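Local coordinates for glucan-binding protein C, GbpC (Streptococcus mutans UA159, PDB 5UQZ) that binds glucan, as its name says, and probably mediates both sucrose-independent and sucrose-dependent adherence of this oral streptococcus, at residues Tyr42-Tyr45 against Lys46-Ala50; Asp255-Asn259 against Glu260-Ala264; Gly317-Asp320 against Gln321-Thr325. One frame throughout, in Å; residues are numbered along the deposited sequence. Where two conformers were deposited one is given.

Interaction 1 (Tyr42-Tyr45 against Lys46-Ala50); sequences YEQY and KKEVA
V49 reaches back one helical turn to Y45, and this is the tightly packed side of the contact. V49 CG2 lies over one face of the phenol ring in a CH-pi contact, 4.0 Å from the centroid of the Y45 ring and offset toward the rim. A chi1 of -176° turns the Y45 ring away from its own backbone N and toward the side where V49 follows, so that the two side chains cross at a slant. A flat aromatic and a branched aliphatic suit this better-shielded side, where Y45 is buried and V58 and E59 of helix 57-60 also touch it.

The looser side belongs to long, polar residues. K46 lays its aliphatic chain across Y42, with K46 CE 4.0 Å from the centroid of the Y42 ring, also over a face. A bend at chi3 (-64°) helps bring the ammonium to E43, whose chain runs alongside in the same direction; the salt bridge from K46 NZ to E43 OE2 is long at 3.4 Å and weak as a hydrogen bond. K39 forms a further salt bridge with E43 OE2 and is the stronger partner of that carboxylate. Water 1 joins the two tips, 2.7 Å from Y42 OH and 2.9 Å from K46 NZ. Lysine fits here because its methylenes can cover a ring while its charge stays with water and carboxylate.

Q44 and E48 meet on another flank, their amide and carboxylate planes nearly perpendicular. Q44 NE2 donates to E48 OE2 over 3.2 Å, fairly straight at 158° but from above the carboxylate plane.

Beneath these side chains, backbone bonds such as V49 N to Y45 O, 2.9 Å, repeat at four-residue spacing. This ladder and the i+3 and i+4 side-chain pairs are typical of an alpha helix, here near the C-terminal end of helix 3-51.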
loop_
_atom_site.group_PDB
_atom_site.type_symbol
_atom_site.label_atom_id
_atom_site.label_comp_id
_atom_site.label_asym_id
_atom_site.label_seq_id
_atom_site.Cartn_x
_atom_site.Cartn_y
_atom_site.Cartn_z
ATOM N N TYR A 42 -3.322 -18.153 7.673
ATOM C CA TYR A 42 -4.336 -18.721 6.789
ATOM C C TYR A 42 -5.320 -19.591 7.553
ATOM O O TYR A 42 -6.540 -19.481 7.360
ATOM C CB TYR A 42 -3.637 -19.521 5.705
ATOM C CG TYR A 42 -4.569 -20.155 4.692
ATOM C CD1 TYR A 42 -5.454 -19.386 3.953
ATOM C CD2 TYR A 42 -4.522 -21.526 4.452
ATOM C CE1 TYR A 42 -6.261 -19.962 2.989
ATOM C CE2 TYR A 42 -5.344 -22.116 3.496
ATOM C CZ TYR A 42 -6.209 -21.321 2.761
ATOM O OH TYR A 42 -6.997 -21.876 1.791
ATOM N N GLU A 43 -4.806 -20.435 8.451
ATOM C CA GLU A 43 -5.727 -21.293 9.177
ATOM C C GLU A 43 -6.623 -20.458 10.080
ATOM O O GLU A 43 -7.804 -20.785 10.265
ATOM C CB GLU A 43 -4.946 -22.349 9.966
ATOM C CG GLU A 43 -4.221 -23.363 9.115
ATOM C CD GLU A 43 -5.135 -24.160 8.172
ATOM O OE1 GLU A 43 -6.295 -24.457 8.531
ATOM O OE2 GLU A 43 -4.663 -24.476 7.052
ATOM N N GLN A 44 -6.067 -19.419 10.706
ATOM C CA GLN A 44 -6.902 -18.547 11.525
ATOM C C GLN A 44 -7.976 -17.856 10.694
ATOM O O GLN A 44 -9.140 -17.767 11.117
ATOM C CB GLN A 44 -6.034 -17.524 12.267
ATOM C CG GLN A 44 -6.833 -16.594 13.177
ATOM C CD GLN A 44 -7.554 -17.325 14.316
ATOM O OE1 GLN A 44 -7.236 -18.470 14.626
ATOM N NE2 GLN A 44 -8.518 -16.650 14.944
ATOM N N TYR A 45 -7.598 -17.337 9.524
ATOM C CA TYR A 45 -8.576 -16.687 8.675
ATOM C C TYR A 45 -9.688 -17.657 8.256
ATOM O O TYR A 45 -10.881 -17.304 8.306
ATOM C CB TYR A 45 -7.863 -16.113 7.448
ATOM C CG TYR A 45 -8.804 -15.337 6.545
ATOM C CD1 TYR A 45 -9.579 -14.262 7.034
ATOM C CD2 TYR A 45 -8.964 -15.704 5.207
ATOM C CE1 TYR A 45 -10.458 -13.554 6.224
ATOM C CE2 TYR A 45 -9.848 -14.988 4.364
ATOM C CZ TYR A 45 -10.580 -13.922 4.873
ATOM O OH TYR A 45 -11.431 -13.229 4.061
ATOM N N LYS A 46 -9.326 -18.887 7.882
ATOM C CA LYS A 46 -10.355 -19.855 7.514
ATOM C C LYS A 46 -11.302 -20.105 8.671
ATOM O O LYS A 46 -12.519 -20.242 8.458
ATOM C CB LYS A 46 -9.715 -21.174 7.066
ATOM C CG LYS A 46 -9.173 -21.085 5.630
ATOM C CD LYS A 46 -8.888 -22.464 5.053
ATOM C CE LYS A 46 -7.804 -23.171 5.809
ATOM N NZ LYS A 46 -7.496 -24.533 5.225
ATOM N N LYS A 47 -10.774 -20.202 9.903
ATOM C CA LYS A 47 -11.621 -20.413 11.069
ATOM C C LYS A 47 -12.539 -19.212 11.291
ATOM O O LYS A 47 -13.718 -19.379 11.636
ATOM C CB LYS A 47 -10.714 -20.641 12.277
ATOM C CG LYS A 47 -11.430 -20.750 13.597
ATOM C CD LYS A 47 -10.441 -20.988 14.740
ATOM C CE LYS A 47 -11.120 -20.947 16.103
ATOM N NZ LYS A 47 -11.379 -19.588 16.612
ATOM N N GLU A 48 -12.017 -17.986 11.146
ATOM C CA GLU A 48 -12.838 -16.783 11.348
ATOM C C GLU A 48 -13.980 -16.733 10.350
ATOM O O GLU A 48 -15.103 -16.331 10.701
ATOM C CB GLU A 48 -11.967 -15.536 11.221
ATOM C CG GLU A 48 -11.045 -15.429 12.414
ATOM C CD GLU A 48 -9.982 -14.378 12.277
ATOM O OE1 GLU A 48 -9.790 -13.899 11.139
ATOM O OE2 GLU A 48 -9.321 -14.045 13.284
ATOM N N VAL A 49 -13.708 -17.102 9.098
ATOM C CA VAL A 49 -14.765 -17.147 8.079
ATOM C C VAL A 49 -15.783 -18.237 8.410
ATOM O O VAL A 49 -16.999 -17.996 8.400
ATOM C CB VAL A 49 -14.145 -17.330 6.678
ATOM C CG1 VAL A 49 -15.252 -17.596 5.623
ATOM C CG2 VAL A 49 -13.323 -16.110 6.280
ATOM N N ALA A 50 -15.308 -19.434 8.774
ATOM C CA ALA A 50 -16.237 -20.540 9.019
ATOM C C ALA A 50 -17.098 -20.283 10.249
ATOM O O ALA A 50 -18.287 -20.634 10.270
ATOM C CB ALA A 50 -15.460 -21.843 9.207
HETATM O O HOH W 1 -7.314 -24.521 2.288
#

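Interaction 2 (Asp255-Asn259 against Glu260-Ala264); sequences DLHGN and EIYSA
H257 and Y262 meet on one face of a beta hairpin with a two-residue loop, in which strands 254-257 and 260-263 are joined by a type II' turn from H257 to E260. G258 suits the first corner of that turn, where its positive phi (63°) is easily adopted without a side chain.

Backbone hydrogen bonds set the register. H257 and E260 form an antiparallel hydrogen-bonded pair, with H257 N 2.7 Å from E260 O and E260 N 3.1 Å from H257 O. D255 and Y262 form the next such pair, while L256 and I261 make the non-hydrogen-bonded pair between them. I261 also has a CA-H...O contact to D255 O.

Apolar contact occurs on the face carrying L256 and I261. L256 CD1 touches I261 CG2 at 3.9 Å, the two side chains crossing at about a right angle; F246 of strand 245-247 touches both, a setting that suits branched aliphatics.

The other face carries the aromatic contact. A chi1 of 55° swings the phenol of Y262 back across the strand pair, against the histidine. H257 CD2 sits over the centre of the Y262 ring, 3.5 Å above its plane, and the two ring planes are inclined at 45°. K238 of the adjoining strand makes a cation-pi contact with the same tyrosine.

Polar contacts of the imidazole lie at its edge, in the ring plane. H257 NE2 gives a weak, bent bond to Y262 O, 3.2 Å away, a carbonyl that already accepts from D255 N. It also meets water 2, whose oxygen accepts from A264 N at 2.9 Å.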
loop_
_atom_site.group_PDB
_atom_site.type_symbol
_atom_site.label_atom_id
_atom_site.label_comp_id
_atom_site.label_asym_id
_atom_site.label_seq_id
_atom_site.Cartn_x
_atom_site.Cartn_y
_atom_site.Cartn_z
ATOM N N ASP A 255 -2.430 -3.303 13.867
ATOM C CA ASP A 255 -3.473 -3.427 14.855
ATOM C C ASP A 255 -3.928 -2.046 15.276
ATOM O O ASP A 255 -3.366 -1.029 14.863
ATOM C CB ASP A 255 -3.001 -4.246 16.062
ATOM C CG ASP A 255 -4.159 -5.099 16.639
ATOM O OD1 ASP A 255 -5.358 -4.742 16.561
ATOM O OD2 ASP A 255 -3.853 -6.164 17.185
ATOM N N LEU A 256 -4.946 -2.025 16.145
ATOM C CA LEU A 256 -5.510 -0.811 16.681
ATOM C C LEU A 256 -4.689 -0.322 17.867
ATOM O O LEU A 256 -4.402 -1.086 18.802
ATOM C CB LEU A 256 -6.933 -1.113 17.136
ATOM C CG LEU A 256 -7.760 0.052 17.644
ATOM C CD1 LEU A 256 -8.050 1.044 16.507
ATOM C CD2 LEU A 256 -9.040 -0.509 18.249
ATOM N N HIS A 257 -4.327 0.953 17.830
ATOM C CA HIS A 257 -3.619 1.620 18.921
ATOM C C HIS A 257 -4.356 2.921 19.185
ATOM O O HIS A 257 -4.121 3.919 18.505
ATOM C CB HIS A 257 -2.166 1.848 18.543
ATOM C CG HIS A 257 -1.502 0.612 18.039
ATOM N ND1 HIS A 257 -1.154 -0.442 18.864
ATOM C CD2 HIS A 257 -1.173 0.232 16.780
ATOM C CE1 HIS A 257 -0.629 -1.413 18.133
ATOM N NE2 HIS A 257 -0.621 -1.022 16.865
ATOM N N GLY A 258 -5.245 2.879 20.173
ATOM C CA GLY A 258 -6.062 3.991 20.534
ATOM C C GLY A 258 -6.955 4.355 19.402
ATOM O O GLY A 258 -7.882 3.616 19.039
ATOM N N ASN A 259 -6.569 5.454 18.760
ATOM C CA ASN A 259 -7.358 6.085 17.725
ATOM C C ASN A 259 -6.915 5.684 16.320
ATOM O O ASN A 259 -7.622 5.979 15.368
ATOM C CB ASN A 259 -7.276 7.634 17.884
ATOM C CG ASN A 259 -7.837 8.147 19.173
ATOM O OD1 ASN A 259 -8.813 7.618 19.718
ATOM N ND2 ASN A 259 -7.240 9.230 19.661
ATOM N N GLU A 260 -5.795 4.991 16.171
ATOM C CA GLU A 260 -5.232 4.763 14.852
ATOM C C GLU A 260 -4.864 3.293 14.670
ATOM O O GLU A 260 -4.578 2.582 15.630
ATOM C CB GLU A 260 -3.987 5.610 14.691
ATOM C CG GLU A 260 -4.258 7.138 14.635
ATOM C CD GLU A 260 -2.980 7.905 14.561
ATOM O OE1 GLU A 260 -2.255 7.902 15.562
ATOM O OE2 GLU A 260 -2.660 8.441 13.483
ATOM N N ILE A 261 -4.803 2.862 13.420
ATOM C CA ILE A 261 -4.254 1.547 13.079
ATOM C C ILE A 261 -2.898 1.731 12.428
ATOM O O ILE A 261 -2.697 2.646 11.621
ATOM C CB ILE A 261 -5.168 0.643 12.232
ATOM C CG1 ILE A 261 -5.374 1.195 10.820
ATOM C CG2 ILE A 261 -6.504 0.427 13.000
ATOM C CD1 ILE A 261 -5.997 0.166 9.877
ATOM N N TYR A 262 -1.964 0.856 12.789
ATOM C CA TYR A 262 -0.625 0.855 12.229
ATOM C C TYR A 262 0.098 -0.351 12.810
ATOM O O TYR A 262 -0.389 -1.032 13.722
ATOM C CB TYR A 262 0.157 2.138 12.529
ATOM C CG TYR A 262 0.308 2.565 13.964
ATOM C CD1 TYR A 262 -0.686 3.330 14.589
ATOM C CD2 TYR A 262 1.454 2.209 14.679
ATOM C CE1 TYR A 262 -0.544 3.759 15.906
ATOM C CE2 TYR A 262 1.608 2.619 16.020
ATOM C CZ TYR A 262 0.603 3.373 16.624
ATOM O OH TYR A 262 0.751 3.756 17.933
ATOM N N SER A 263 1.302 -0.584 12.298
ATOM C CA SER A 263 2.190 -1.598 12.842
ATOM C C SER A 263 3.031 -0.965 13.925
ATOM O O SER A 263 3.837 -0.090 13.641
ATOM C CB SER A 263 3.071 -2.147 11.721
ATOM O OG SER A 263 3.962 -3.153 12.177
ATOM N N ALA A 264 2.881 -1.440 15.182
ATOM C CA ALA A 264 3.600 -0.821 16.296
ATOM C C ALA A 264 5.108 -0.976 16.150
ATOM O O ALA A 264 5.868 -0.089 16.577
ATOM C CB ALA A 264 3.126 -1.439 17.613
HETATM O O HOH W 2 0.718 -3.330 15.675
#

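Interaction 3 (Gly317-Asp320 against Gln321-Thr325); sequences GGND and QNLPT
A type II beta turn from D320 to L323 lies in the connection between strand 312-319 and strand 325-329, and N319, the last residue of the first strand, ties the two ends of this loop together. The turn closes through L323 N, which donates to D320 O over 3.2 Å. N322 occupies its third position with positive phi (77°), which asparagine tolerates better than most residues.

N319 reaches across the mouth of the loop. A chi1 of -76° tips its amide toward the returning chain, and ND2 gives a nearly straight bond of 3.0 Å to L323 O, which is also hydrogen-bonded with T186 OG1. L323 O lies in the amide plane of N319, whereas ND2 stands above the carbonyl plane of L323. An amide suits this buried place because N319 OD1 also hydrogen-bonds with H235 ND1. L323 CD2 packs 3.7 Å from N319 ND2, and W228 touches both side chains.

D320 OD1 forms a salt bridge with R191 and accepts from water 4, which itself accepts from Q321 N. Deeper in, T325 OG1, also hydrogen-bonded with T186 OG1, is 2.6 Å from water 3, and that water accepts from N319 N at 2.9 Å.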
loop_
_atom_site.group_PDB
_atom_site.type_symbol
_atom_site.label_atom_id
_atom_site.label_comp_id
_atom_site.label_asym_id
_atom_site.label_seq_id
_atom_site.Cartn_x
_atom_site.Cartn_y
_atom_site.Cartn_z
ATOM N N GLY A 317 4.925 9.660 8.604
ATOM C CA GLY A 317 5.945 10.533 9.171
ATOM C C GLY A 317 7.024 9.699 9.818
ATOM O O GLY A 317 6.952 8.475 9.860
ATOM N N GLY A 318 8.048 10.389 10.321
ATOM C CA GLY A 318 9.145 9.731 11.018
ATOM C C GLY A 318 10.462 9.691 10.272
ATOM O O GLY A 318 11.465 9.259 10.852
ATOM N N ASN A 319 10.505 10.113 9.004
ATOM C CA ASN A 319 11.776 10.150 8.291
ATOM C C ASN A 319 12.696 11.180 8.916
ATOM O O ASN A 319 12.247 12.199 9.465
ATOM C CB ASN A 319 11.564 10.626 6.846
ATOM C CG ASN A 319 10.978 9.550 5.968
ATOM O OD1 ASN A 319 10.347 8.592 6.472
ATOM N ND2 ASN A 319 11.056 9.711 4.669
ATOM N N ASP A 320 14.006 10.955 8.767
ATOM C CA ASP A 320 14.964 11.984 9.117
ATOM C C ASP A 320 14.908 13.152 8.125
ATOM O O ASP A 320 14.438 13.049 6.974
ATOM C CB ASP A 320 16.377 11.402 9.172
ATOM C CG ASP A 320 16.596 10.583 10.453
ATOM O OD1 ASP A 320 16.000 10.948 11.494
ATOM O OD2 ASP A 320 17.368 9.644 10.435
ATOM N N GLN A 321 15.442 14.271 8.597
ATOM C CA GLN A 321 15.583 15.452 7.764
ATOM C C GLN A 321 16.276 15.114 6.448
ATOM O O GLN A 321 17.238 14.323 6.404
ATOM C CB GLN A 321 16.416 16.479 8.543
ATOM C CG GLN A 321 16.494 17.815 7.871
ATOM C CD GLN A 321 17.253 18.798 8.715
ATOM O OE1 GLN A 321 18.239 18.449 9.383
ATOM N NE2 GLN A 321 16.798 20.011 8.722
ATOM N N ASN A 322 15.773 15.693 5.354
ATOM C CA ASN A 322 16.351 15.553 4.020
ATOM C C ASN A 322 16.048 14.229 3.331
ATOM O O ASN A 322 16.527 14.032 2.199
ATOM C CB ASN A 322 17.859 15.863 3.967
ATOM C CG ASN A 322 18.133 17.294 4.319
ATOM O OD1 ASN A 322 17.334 18.173 3.981
ATOM N ND2 ASN A 322 19.218 17.541 5.026
ATOM N N LEU A 323 15.265 13.337 3.931
ATOM C CA LEU A 323 14.795 12.161 3.206
ATOM C C LEU A 323 13.316 12.365 2.949
ATOM O O LEU A 323 12.505 12.219 3.880
ATOM C CB LEU A 323 15.016 10.923 4.069
ATOM C CG LEU A 323 14.755 9.661 3.288
ATOM C CD1 LEU A 323 15.867 9.386 2.259
ATOM C CD2 LEU A 323 14.538 8.456 4.207
ATOM N N PRO A 324 12.912 12.686 1.726
ATOM C CA PRO A 324 11.502 13.034 1.464
ATOM C C PRO A 324 10.547 11.942 1.911
ATOM O O PRO A 324 10.859 10.740 1.824
ATOM C CB PRO A 324 11.469 13.230 -0.058
ATOM C CG PRO A 324 12.850 13.763 -0.366
ATOM C CD PRO A 324 13.779 12.967 0.554
ATOM N N THR A 325 9.407 12.381 2.452
ATOM C CA THR A 325 8.372 11.489 2.964
ATOM C C THR A 325 7.359 11.242 1.858
ATOM O O THR A 325 6.849 12.199 1.266
ATOM C CB THR A 325 7.657 12.158 4.131
ATOM O OG1 THR A 325 8.613 12.362 5.186
ATOM C CG2 THR A 325 6.537 11.303 4.695
HETATM O O HOH W 3 8.489 11.799 7.770
HETATM O O HOH W 4 16.648 14.090 11.332
#

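Overall arrangement
The three contacts follow one another along the chain without touching. Interactions 2 and 3 reach the same large antiparallel sheet, whose strand 233-240 pairs with both 260-263 and 312-319; their centres are 21 Å apart and their nearest atoms about 9 Å. Neither is among the calcium ligands S224, N226 and E237, but the side chain of E237 is about 6 Å from that of Y262 in interaction 2 and about 7 Å from that of T325 in interaction 3. Interaction 1 lies near the end of the long helix 3-51, part of which is predicted to form a coiled coil, its centre 22 Å from that of interaction 2 and 38 Å from that of interaction 3.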